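Local coordinates for protein histone-lysine N-methyltransferase, H3 lysine-9 specific SUVH4 (PDB 4QEO) that methylates a lysine in the histone H3 tail using S-adenosyl-L-methionine and binds methylated DNA, coupling DNA methylation to transcriptional repression, at residues A[19-24]-A[72-77]; A[78-83]-A[164-169]; A[153-158]-A[205-210]. All blocks are in the same frame, centred on the assembly; numbering follows the deposited sequence.

Contact 1. Residues A[19-24]-A[72-77]. With nucleotides of chain B.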
loop_
_atom_site.group_PDB
_atom_site.type_symbol
_atom_site.label_atom_id
_atom_site.label_comp_id
_atom_site.label_asym_id
_atom_site.label_seq_id
_atom_site.Cartn_x
_atom_site.Cartn_y
_atom_site.Cartn_z
ATOM N N ARG A 19 1.130 4.363 7.094
ATOM C CA ARG A 19 0.103 5.290 6.580
ATOM C C ARG A 19 0.448 6.731 6.939
ATOM O O ARG A 19 0.305 7.643 6.113
ATOM C CB ARG A 19 -1.311 4.937 7.074
ATOM C CG ARG A 19 -1.812 3.587 6.588
ATOM C CD ARG A 19 -3.161 3.218 7.187
ATOM N NE ARG A 19 -3.679 1.991 6.583
ATOM C CZ ARG A 19 -4.822 1.406 6.930
ATOM N NH1 ARG A 19 -5.583 1.941 7.875
ATOM N NH2 ARG A 19 -5.212 0.297 6.321
ATOM N N LEU A 20 0.924 6.934 8.166
ATOM C CA LEU A 20 1.342 8.264 8.591
ATOM C C LEU A 20 2.486 8.789 7.705
ATOM O O LEU A 20 2.473 9.951 7.262
ATOM C CB LEU A 20 1.786 8.238 10.055
ATOM C CG LEU A 20 1.491 9.455 10.939
ATOM C CD1 LEU A 20 2.301 9.370 12.215
ATOM C CD2 LEU A 20 1.737 10.789 10.236
ATOM N N PHE A 21 3.486 7.939 7.459
ATOM C CA PHE A 21 4.573 8.335 6.562
ATOM C C PHE A 21 4.069 8.659 5.148
ATOM O O PHE A 21 4.511 9.628 4.540
ATOM C CB PHE A 21 5.670 7.274 6.475
ATOM C CG PHE A 21 6.657 7.542 5.378
ATOM C CD1 PHE A 21 7.578 8.573 5.496
ATOM C CD2 PHE A 21 6.645 6.787 4.212
ATOM C CE1 PHE A 21 8.486 8.833 4.480
ATOM C CE2 PHE A 21 7.548 7.050 3.182
ATOM C CZ PHE A 21 8.467 8.069 3.316
ATOM N N ASN A 22 3.167 7.836 4.617
ATOM C CA ASN A 22 2.601 8.125 3.295
ATOM C C ASN A 22 1.942 9.496 3.260
ATOM O O ASN A 22 2.054 10.242 2.277
ATOM C CB ASN A 22 1.567 7.076 2.885
ATOM C CG ASN A 22 0.979 7.359 1.510
ATOM O OD1 ASN A 22 1.654 7.191 0.493
ATOM N ND2 ASN A 22 -0.271 7.805 1.473
ATOM N N LYS A 23 1.241 9.820 4.339
ATOM C CA LYS A 23 0.568 11.108 4.414
ATOM C C LYS A 23 1.588 12.243 4.372
ATOM O O LYS A 23 1.454 13.189 3.572
ATOM C CB LYS A 23 -0.308 11.193 5.664
ATOM C CG LYS A 23 -1.049 12.532 5.845
ATOM C CD LYS A 23 -1.772 12.519 7.186
ATOM C CE LYS A 23 -1.705 13.853 7.896
ATOM N NZ LYS A 23 -2.916 14.651 7.616
ATOM N N GLN A 24 2.618 12.147 5.212
ATOM C CA GLN A 24 3.647 13.189 5.208
ATOM C C GLN A 24 4.362 13.317 3.857
ATOM O O GLN A 24 4.613 14.416 3.365
ATOM C CB GLN A 24 4.661 12.945 6.330
ATOM C CG GLN A 24 4.059 13.020 7.716
ATOM C CD GLN A 24 3.689 14.444 8.114
ATOM O OE1 GLN A 24 3.943 15.399 7.377
ATOM N NE2 GLN A 24 3.102 14.588 9.290
ATOM N N ARG A 72 13.611 3.380 0.596
ATOM C CA ARG A 72 14.542 3.357 1.735
ATOM C C ARG A 72 13.935 4.183 2.878
ATOM O O ARG A 72 13.996 3.814 4.070
ATOM C CB ARG A 72 15.941 3.896 1.330
ATOM C CG ARG A 72 16.777 2.962 0.408
ATOM C CD ARG A 72 17.275 1.675 1.176
ATOM N NE ARG A 72 17.964 2.105 2.387
ATOM C CZ ARG A 72 19.287 2.182 2.508
ATOM N NH1 ARG A 72 20.086 1.777 1.523
ATOM N NH2 ARG A 72 19.808 2.650 3.632
ATOM N N ALA A 73 13.283 5.281 2.492
ATOM C CA ALA A 73 12.646 6.186 3.451
ATOM C C ALA A 73 11.610 5.487 4.332
ATOM O O ALA A 73 11.539 5.762 5.518
ATOM C CB ALA A 73 12.012 7.395 2.722
ATOM N N GLU A 74 10.800 4.599 3.752
ATOM C CA GLU A 74 9.787 3.867 4.528
ATOM C C GLU A 74 10.437 3.080 5.667
ATOM O O GLU A 74 9.933 3.044 6.814
ATOM C CB GLU A 74 9.035 2.879 3.635
ATOM C CG GLU A 74 7.743 3.356 3.077
ATOM C CD GLU A 74 6.831 2.202 2.685
ATOM O OE1 GLU A 74 5.615 2.433 2.535
ATOM O OE2 GLU A 74 7.325 1.060 2.552
ATOM N N MET A 75 11.561 2.442 5.335
ATOM C CA MET A 75 12.358 1.705 6.318
ATOM C C MET A 75 12.843 2.613 7.428
ATOM O O MET A 75 12.821 2.229 8.609
ATOM C CB MET A 75 13.545 0.978 5.651
ATOM C CG MET A 75 13.068 -0.108 4.710
ATOM S SD MET A 75 14.384 -1.175 4.098
ATOM C CE MET A 75 14.823 -0.251 2.685
ATOM N N CYS A 76 13.278 3.819 7.066
ATOM C CA CYS A 76 13.592 4.791 8.122
ATOM C C CYS A 76 12.371 5.135 8.983
ATOM O O CYS A 76 12.474 5.240 10.212
ATOM C CB CYS A 76 14.156 6.086 7.537
ATOM S SG CYS A 76 15.667 5.872 6.564
ATOM N N ALA A 77 11.221 5.326 8.335
ATOM C CA ALA A 77 10.020 5.780 9.044
ATOM C C ALA A 77 9.582 4.757 10.088
ATOM O O ALA A 77 9.122 5.130 11.158
ATOM C CB ALA A 77 8.875 6.094 8.053
ATOM P P DA B 8 20.706 1.812 -2.179
ATOM O OP1 DA B 8 20.189 0.775 -1.344
ATOM O OP2 DA B 8 20.249 1.916 -3.517
ATOM O "O5'" DA B 8 20.287 3.114 -1.392
ATOM C "C5'" DA B 8 20.351 4.380 -2.020
ATOM C "C4'" DA B 8 19.070 5.135 -1.792
ATOM O "O4'" DA B 8 19.336 6.535 -1.920
ATOM C "C3'" DA B 8 18.000 4.848 -2.832
ATOM O "O3'" DA B 8 16.714 5.091 -2.267
ATOM C "C2'" DA B 8 18.396 5.779 -3.959
ATOM C "C1'" DA B 8 19.099 6.937 -3.253
ATOM N N9 DA B 8 20.375 7.365 -3.814
ATOM C C8 DA B 8 21.349 6.619 -4.418
ATOM N N7 DA B 8 22.405 7.309 -4.763
ATOM C C5 DA B 8 22.113 8.595 -4.343
ATOM C C6 DA B 8 22.831 9.801 -4.414
ATOM N N6 DA B 8 24.045 9.909 -4.946
ATOM N N1 DA B 8 22.256 10.902 -3.896
ATOM C C2 DA B 8 21.038 10.796 -3.363
ATOM N N3 DA B 8 20.269 9.723 -3.229
ATOM C C4 DA B 8 20.870 8.643 -3.748
ATOM P P DT B 9 15.358 4.747 -2.929
ATOM O OP1 DT B 9 14.354 4.726 -1.931
ATOM O OP2 DT B 9 15.550 3.616 -3.778
ATOM O "O5'" DT B 9 15.123 6.017 -3.846
ATOM C "C5'" DT B 9 14.767 7.276 -3.273
ATOM C "C4'" DT B 9 14.878 8.391 -4.286
ATOM O "O4'" DT B 9 16.246 8.676 -4.560
ATOM C "C3'" DT B 9 14.244 8.133 -5.654
ATOM O "O3'" DT B 9 12.956 8.723 -5.695
ATOM C "C2'" DT B 9 15.177 8.820 -6.634
ATOM C "C1'" DT B 9 16.296 9.377 -5.775
ATOM N N1 DT B 9 17.641 9.213 -6.311
ATOM C C2 DT B 9 18.458 10.315 -6.393
ATOM O O2 DT B 9 18.094 11.434 -6.096
ATOM N N3 DT B 9 19.719 10.055 -6.852
ATOM C C4 DT B 9 20.237 8.832 -7.210
ATOM O O4 DT B 9 21.393 8.750 -7.585
ATOM C C5 DT B 9 19.335 7.718 -7.076
ATOM C C7 DT B 9 19.805 6.352 -7.462
ATOM C C6 DT B 9 18.104 7.958 -6.623
#

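Contact 2. Residues A[78-83]-A[164-169]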
loop_
_atom_site.group_PDB
_atom_site.type_symbol
_atom_site.label_atom_id
_atom_site.label_comp_id
_atom_site.label_asym_id
_atom_site.label_seq_id
_atom_site.Cartn_x
_atom_site.Cartn_y
_atom_site.Cartn_z
ATOM N N VAL A 78 9.742 3.465 9.800
ATOM C CA VAL A 78 9.401 2.474 10.831
ATOM C C VAL A 78 10.514 2.214 11.863
ATOM O O VAL A 78 10.267 1.694 12.954
ATOM C CB VAL A 78 8.920 1.145 10.227
ATOM C CG1 VAL A 78 7.683 1.384 9.389
ATOM C CG2 VAL A 78 9.979 0.542 9.391
ATOM N N GLY A 79 11.737 2.593 11.530
ATOM C CA GLY A 79 12.856 2.331 12.418
ATOM C C GLY A 79 13.545 1.006 12.112
ATOM O O GLY A 79 14.382 0.553 12.895
ATOM N N PHE A 80 13.194 0.412 10.971
ATOM C CA PHE A 80 13.746 -0.872 10.490
ATOM C C PHE A 80 15.198 -0.726 10.005
ATOM O O PHE A 80 16.053 -1.595 10.253
ATOM C CB PHE A 80 12.844 -1.395 9.353
ATOM C CG PHE A 80 13.308 -2.689 8.721
ATOM C CD1 PHE A 80 14.191 -2.681 7.651
ATOM C CD2 PHE A 80 12.830 -3.917 9.182
ATOM C CE1 PHE A 80 14.610 -3.881 7.055
ATOM C CE2 PHE A 80 13.236 -5.121 8.595
ATOM C CZ PHE A 80 14.132 -5.106 7.537
ATOM N N HIS A 81 15.460 0.355 9.282
ATOM C CA HIS A 81 16.812 0.687 8.827
ATOM C C HIS A 81 16.911 2.211 8.822
ATOM O O HIS A 81 16.193 2.891 8.085
ATOM C CB HIS A 81 17.067 0.097 7.433
ATOM C CG HIS A 81 18.511 0.083 7.020
ATOM N ND1 HIS A 81 19.311 -1.040 7.132
ATOM C CD2 HIS A 81 19.293 1.050 6.474
ATOM C CE1 HIS A 81 20.522 -0.761 6.680
ATOM N NE2 HIS A 81 20.539 0.499 6.275
ATOM N N ASN A 82 17.802 2.745 9.652
ATOM C CA ASN A 82 17.743 4.152 10.043
ATOM C C ASN A 82 18.572 5.151 9.243
ATOM O O ASN A 82 18.622 6.330 9.584
ATOM C CB ASN A 82 18.043 4.287 11.536
ATOM C CG ASN A 82 16.967 3.641 12.388
ATOM O OD1 ASN A 82 15.917 4.250 12.653
ATOM N ND2 ASN A 82 17.203 2.388 12.795
ATOM N N HIS A 83 19.199 4.688 8.174
ATOM C CA HIS A 83 19.875 5.585 7.239
ATOM C C HIS A 83 19.161 5.438 5.922
ATOM O O HIS A 83 18.740 4.333 5.575
ATOM C CB HIS A 83 21.330 5.167 7.042
ATOM C CG HIS A 83 22.150 5.226 8.282
ATOM N ND1 HIS A 83 22.849 4.138 8.761
ATOM C CD2 HIS A 83 22.411 6.248 9.131
ATOM C CE1 HIS A 83 23.494 4.484 9.861
ATOM N NE2 HIS A 83 23.242 5.758 10.109
ATOM N N PRO A 164 22.675 -12.166 14.687
ATOM C CA PRO A 164 22.149 -12.155 13.327
ATOM C C PRO A 164 21.855 -10.753 12.829
ATOM O O PRO A 164 21.630 -9.818 13.609
ATOM C CB PRO A 164 20.834 -12.923 13.453
ATOM C CG PRO A 164 20.418 -12.707 14.838
ATOM C CD PRO A 164 21.666 -12.595 15.665
ATOM N N VAL A 165 21.839 -10.634 11.513
ATOM C CA VAL A 165 21.613 -9.360 10.847
ATOM C C VAL A 165 20.380 -9.526 9.958
ATOM O O VAL A 165 20.228 -10.572 9.310
ATOM C CB VAL A 165 22.886 -8.986 10.003
ATOM C CG1 VAL A 165 22.640 -7.841 9.121
ATOM C CG2 VAL A 165 24.058 -8.636 10.936
ATOM N N ARG A 166 19.498 -8.523 9.944
ATOM C CA ARG A 166 18.408 -8.481 8.975
ATOM C C ARG A 166 18.979 -8.156 7.617
ATOM O O ARG A 166 19.850 -7.302 7.498
ATOM C CB ARG A 166 17.355 -7.413 9.350
ATOM C CG ARG A 166 16.636 -7.698 10.676
ATOM C CD ARG A 166 15.446 -6.707 10.887
ATOM N NE ARG A 166 15.901 -5.330 11.091
ATOM C CZ ARG A 166 16.464 -4.878 12.210
ATOM N NH1 ARG A 166 16.656 -5.698 13.235
ATOM N NH2 ARG A 166 16.824 -3.595 12.309
ATOM N N VAL A 167 18.485 -8.840 6.592
ATOM C CA VAL A 167 18.974 -8.638 5.236
ATOM C C VAL A 167 17.785 -8.270 4.345
ATOM O O VAL A 167 16.754 -8.948 4.336
ATOM C CB VAL A 167 19.700 -9.898 4.686
ATOM C CG1 VAL A 167 20.014 -9.712 3.213
ATOM C CG2 VAL A 167 20.971 -10.172 5.497
ATOM N N THR A 168 17.944 -7.172 3.618
ATOM C CA THR A 168 16.899 -6.638 2.754
ATOM C C THR A 168 17.465 -6.430 1.361
ATOM O O THR A 168 18.568 -5.899 1.208
ATOM C CB THR A 168 16.368 -5.304 3.317
ATOM O OG1 THR A 168 15.768 -5.546 4.600
ATOM C CG2 THR A 168 15.333 -4.659 2.358
ATOM N N ARG A 169 16.716 -6.864 0.350
ATOM C CA ARG A 169 17.185 -6.782 -1.031
ATOM C C ARG A 169 16.375 -5.744 -1.813
ATOM O O ARG A 169 15.141 -5.727 -1.736
ATOM C CB ARG A 169 17.023 -8.130 -1.736
ATOM C CG ARG A 169 18.156 -9.148 -1.493
ATOM C CD ARG A 169 17.830 -10.492 -2.162
ATOM N NE ARG A 169 18.916 -11.444 -1.948
ATOM C CZ ARG A 169 19.029 -12.217 -0.869
ATOM N NH1 ARG A 169 18.101 -12.178 0.086
ATOM N NH2 ARG A 169 20.062 -13.049 -0.756
#

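Contact 3. Residues A[153-158]-A[205-210]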
loop_
_atom_site.group_PDB
_atom_site.type_symbol
_atom_site.label_atom_id
_atom_site.label_comp_id
_atom_site.label_asym_id
_atom_site.label_seq_id
_atom_site.Cartn_x
_atom_site.Cartn_y
_atom_site.Cartn_z
ATOM N N LEU A 153 33.415 -2.987 11.071
ATOM C CA LEU A 153 33.699 -3.412 12.436
ATOM C C LEU A 153 32.435 -4.031 13.080
ATOM O O LEU A 153 32.507 -5.054 13.778
ATOM C CB LEU A 153 34.233 -2.224 13.253
ATOM C CG LEU A 153 34.536 -2.505 14.727
ATOM C CD1 LEU A 153 35.615 -3.614 14.888
ATOM C CD2 LEU A 153 34.942 -1.205 15.441
ATOM N N ALA A 154 31.282 -3.420 12.808
ATOM C CA ALA A 154 30.006 -3.869 13.365
ATOM C C ALA A 154 29.645 -5.284 12.899
ATOM O O ALA A 154 29.235 -6.153 13.710
ATOM C CB ALA A 154 28.878 -2.857 13.001
ATOM N N LEU A 155 29.802 -5.521 11.597
ATOM C CA LEU A 155 29.589 -6.869 11.029
ATOM C C LEU A 155 30.613 -7.860 11.568
ATOM O O LEU A 155 30.299 -9.037 11.815
ATOM C CB LEU A 155 29.657 -6.825 9.502
ATOM C CG LEU A 155 28.434 -6.166 8.822
ATOM C CD1 LEU A 155 28.713 -5.947 7.337
ATOM C CD2 LEU A 155 27.216 -7.057 9.016
ATOM N N LYS A 156 31.849 -7.399 11.751
ATOM C CA LYS A 156 32.862 -8.278 12.365
ATOM C C LYS A 156 32.427 -8.730 13.761
ATOM O O LYS A 156 32.562 -9.905 14.129
ATOM C CB LYS A 156 34.232 -7.569 12.405
ATOM C CG LYS A 156 35.179 -7.992 13.548
ATOM C CD LYS A 156 36.496 -7.151 13.467
ATOM C CE LYS A 156 37.360 -7.226 14.747
ATOM N NZ LYS A 156 37.971 -8.567 14.924
ATOM N N HIS A 157 31.886 -7.801 14.544
ATOM C CA HIS A 157 31.453 -8.165 15.891
ATOM C C HIS A 157 30.250 -9.118 15.835
ATOM O O HIS A 157 30.119 -10.009 16.679
ATOM C CB HIS A 157 31.140 -6.917 16.736
ATOM C CG HIS A 157 32.369 -6.133 17.122
ATOM N ND1 HIS A 157 32.344 -4.778 17.369
ATOM C CD2 HIS A 157 33.660 -6.520 17.276
ATOM C CE1 HIS A 157 33.563 -4.367 17.691
ATOM N NE2 HIS A 157 34.381 -5.404 17.627
ATOM N N CYS A 158 29.378 -8.923 14.850
ATOM C CA CYS A 158 28.269 -9.856 14.664
ATOM C C CYS A 158 28.768 -11.281 14.464
ATOM O O CYS A 158 28.251 -12.230 15.090
ATOM C CB CYS A 158 27.403 -9.451 13.466
ATOM S SG CYS A 158 26.373 -8.008 13.742
ATOM N N TYR A 205 36.583 -5.434 2.361
ATOM C CA TYR A 205 36.205 -6.425 3.352
ATOM C C TYR A 205 35.026 -7.168 2.775
ATOM O O TYR A 205 34.208 -6.586 2.092
ATOM C CB TYR A 205 35.889 -5.762 4.696
ATOM C CG TYR A 205 37.182 -5.369 5.361
ATOM C CD1 TYR A 205 37.784 -4.131 5.093
ATOM C CD2 TYR A 205 37.857 -6.267 6.168
ATOM C CE1 TYR A 205 39.012 -3.790 5.664
ATOM C CE2 TYR A 205 39.072 -5.945 6.740
ATOM C CZ TYR A 205 39.644 -4.708 6.486
ATOM O OH TYR A 205 40.845 -4.400 7.053
ATOM N N LYS A 206 34.969 -8.469 3.013
ATOM C CA LYS A 206 33.906 -9.301 2.477
ATOM C C LYS A 206 33.320 -10.077 3.632
ATOM O O LYS A 206 34.072 -10.576 4.469
ATOM C CB LYS A 206 34.457 -10.296 1.425
ATOM C CG LYS A 206 34.904 -9.625 0.122
ATOM C CD LYS A 206 35.117 -10.674 -0.965
ATOM C CE LYS A 206 34.809 -10.088 -2.320
ATOM N NZ LYS A 206 35.195 -10.991 -3.439
ATOM N N TYR A 207 31.990 -10.170 3.653
ATOM C CA TYR A 207 31.235 -10.759 4.742
ATOM C C TYR A 207 30.411 -11.886 4.159
ATOM O O TYR A 207 29.552 -11.671 3.330
ATOM C CB TYR A 207 30.358 -9.698 5.460
ATOM C CG TYR A 207 31.258 -8.674 6.124
ATOM C CD1 TYR A 207 31.720 -7.580 5.416
ATOM C CD2 TYR A 207 31.702 -8.855 7.427
ATOM C CE1 TYR A 207 32.590 -6.656 5.990
ATOM C CE2 TYR A 207 32.585 -7.934 8.015
ATOM C CZ TYR A 207 33.019 -6.845 7.275
ATOM O OH TYR A 207 33.888 -5.939 7.841
ATOM N N ARG A 208 30.718 -13.108 4.567
ATOM C CA ARG A 208 29.938 -14.244 4.120
ATOM C C ARG A 208 28.817 -14.489 5.125
ATOM O O ARG A 208 29.071 -14.777 6.333
ATOM C CB ARG A 208 30.834 -15.469 3.978
ATOM C CG ARG A 208 30.099 -16.788 3.787
ATOM C CD ARG A 208 29.470 -16.900 2.400
ATOM N NE ARG A 208 30.301 -16.355 1.317
ATOM C CZ ARG A 208 31.304 -17.017 0.738
ATOM N NH1 ARG A 208 32.013 -16.466 -0.240
ATOM N NH2 ARG A 208 31.613 -18.230 1.151
ATOM N N LEU A 209 27.597 -14.374 4.584
ATOM C CA LEU A 209 26.343 -14.471 5.324
ATOM C C LEU A 209 25.592 -15.722 4.908
ATOM O O LEU A 209 25.580 -16.082 3.720
ATOM C CB LEU A 209 25.457 -13.264 5.018
ATOM C CG LEU A 209 26.167 -11.904 4.895
ATOM C CD1 LEU A 209 25.159 -10.839 4.520
ATOM C CD2 LEU A 209 26.810 -11.571 6.193
ATOM N N LYS A 210 24.957 -16.363 5.892
ATOM C CA LYS A 210 24.167 -17.578 5.676
ATOM C C LYS A 210 22.831 -17.363 6.337
ATOM O O LYS A 210 22.785 -16.999 7.513
ATOM C CB LYS A 210 24.845 -18.778 6.371
ATOM C CG LYS A 210 26.306 -18.998 6.020
ATOM C CD LYS A 210 26.487 -19.302 4.539
ATOM C CE LYS A 210 27.386 -20.517 4.318
ATOM N NZ LYS A 210 27.614 -20.795 2.868
#

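Contact 1. Residues A[19-24]-A[72-77]
F21 carries the whole contribution of residues 19-24 to this contact: its ring leaves the long helix 10-30 and lies against A73, E74 and A77 of the helix at 72-77. In sequence order, R19 comes first and turns away from that helix, its NE in a salt bridge with D490. Two residues on, F21 has CG anti to the backbone N (chi1 169°), which aims the ring at the second helix; the segment axes approach to 10.1 Å. F21 CZ lies 3.7 Å from A73 CB, and F21 CB lies 3.8 Å from A77 CB. The two alanines are one turn apart, and their small methyl groups let the aromatic group come close; A73 O lies over one ring face. E74 crosses the phenyl group at about a right angle, its CG 3.7 Å from F21 CE2, while OE2 accepts from F70 N. K23, further on, makes a salt bridge with E326. On the second helix, R72 N donates to OP1 of DT9 of chain B at 3.0 Å and 174°. R72 NH1, carried round by bends at chi2 and chi3, donates to OP1 of DA8 of chain B at 3.0 Å and a more bent 143°, in the guanidinium plane. An aromatic knob from helix 10-30 thus rests on an Ala-Glu-Ala face of helix 72-78, whose first turn, in the SRA domain, holds DNA phosphates.

Contact 2. Residues A[78-83]-A[164-169]
The ring of F80 is met from two directions by the strand 165-169, with R166 over a face and T168 at the edge. R166 and F80 run past each other in opposite senses, and the arginine's CD lies 3.6 Å from F80 CE2 while its NE hangs above the plane, displaced toward the rim. R166 CZ is 5.0 Å from the centroid of the F80 ring, too long for more than a weak cation-pi attraction; the planes are 62° apart. A bend at chi3 (-67°) swings the guanidinium to the backbone instead: R166 NH2 donates to F80 O at 3.0 Å with an N-H...O angle of 168°, the oxygen lying in the guanidinium plane. NH1 of the same group is taken by G58 O and I56 O, so several carbonyls fix its rotation. T168 directs OG1 into the ring plane, 3.2 Å from F80 CE1. Just before the phenylalanine, G79 leaves the preceding helix with positive phi and begins the loop that delivers the ring. The contact thus lies where helix 72-78 ends against the mixed sheet: F69 and M75 also touch F80, and strand 165-172 runs between strands 106-112 and 180-197.

Contact 3. Residues A[153-158]-A[205-210]
Helix 153-158 and strand 205-210 run in roughly the same direction, their segment axes 36° apart and 9.8 Å from each other at the closest. The backbones come nearest at L155 and Y207, whose CA atoms are 7.6 Å apart, and these two side chains make most of the contact. L155 lies over one face of the tyrosine ring. L155 CB is 3.5 Å from Y207 CE2 and forms a CH-pi contact with the ring, and with CG anti to the carbonyl carbon (chi1 -73°) the leucine's methyl CD1 is brought 3.8 Å above the plane of the Y207 ring, over the centre. K156 adds its backbone N, 3.8 Å from Y207 CE2, while its NZ turns to a salt bridge with E160. The phenol reaches toward the start of the helix, where Y207 OH makes a weak hydrogen bond with N152 O. Replacing Y207 by an alanine is likely to leave a gap under L155 and N152 O without its weak phenolic bond. Apolar and CH-pi contact therefore joins the two segments, a leucine spread over an aromatic face, and the one weak polar bond of the hydroxyl goes to N152, just before the helical segment.

Contacts 2 and 3, together with the second helix of contact 1, belong to the SRA domain. Contact 1 closes before contacts 2 and 3 open, whereas those two interleave along the sequence. Contacts 1 and 2, centres about 14 Å apart, meet where R72 NH2 probably hydrogen-bonds H83 O. Contacts 2 and 3, centres about 15 Å apart, share the same mixed sheet: helix 151-161 leads into strand 165-172, and V165 packs on L155 and C158. Contacts 1 and 3 have centres about 29 Å apart. R19 and K23 bridge to D490 and E326 in the SET and Pre-SET ranges, so the helix touching DNA phosphates is probably tied both to the methyltransferase part, through helix 10-30, and to the SRA sheet.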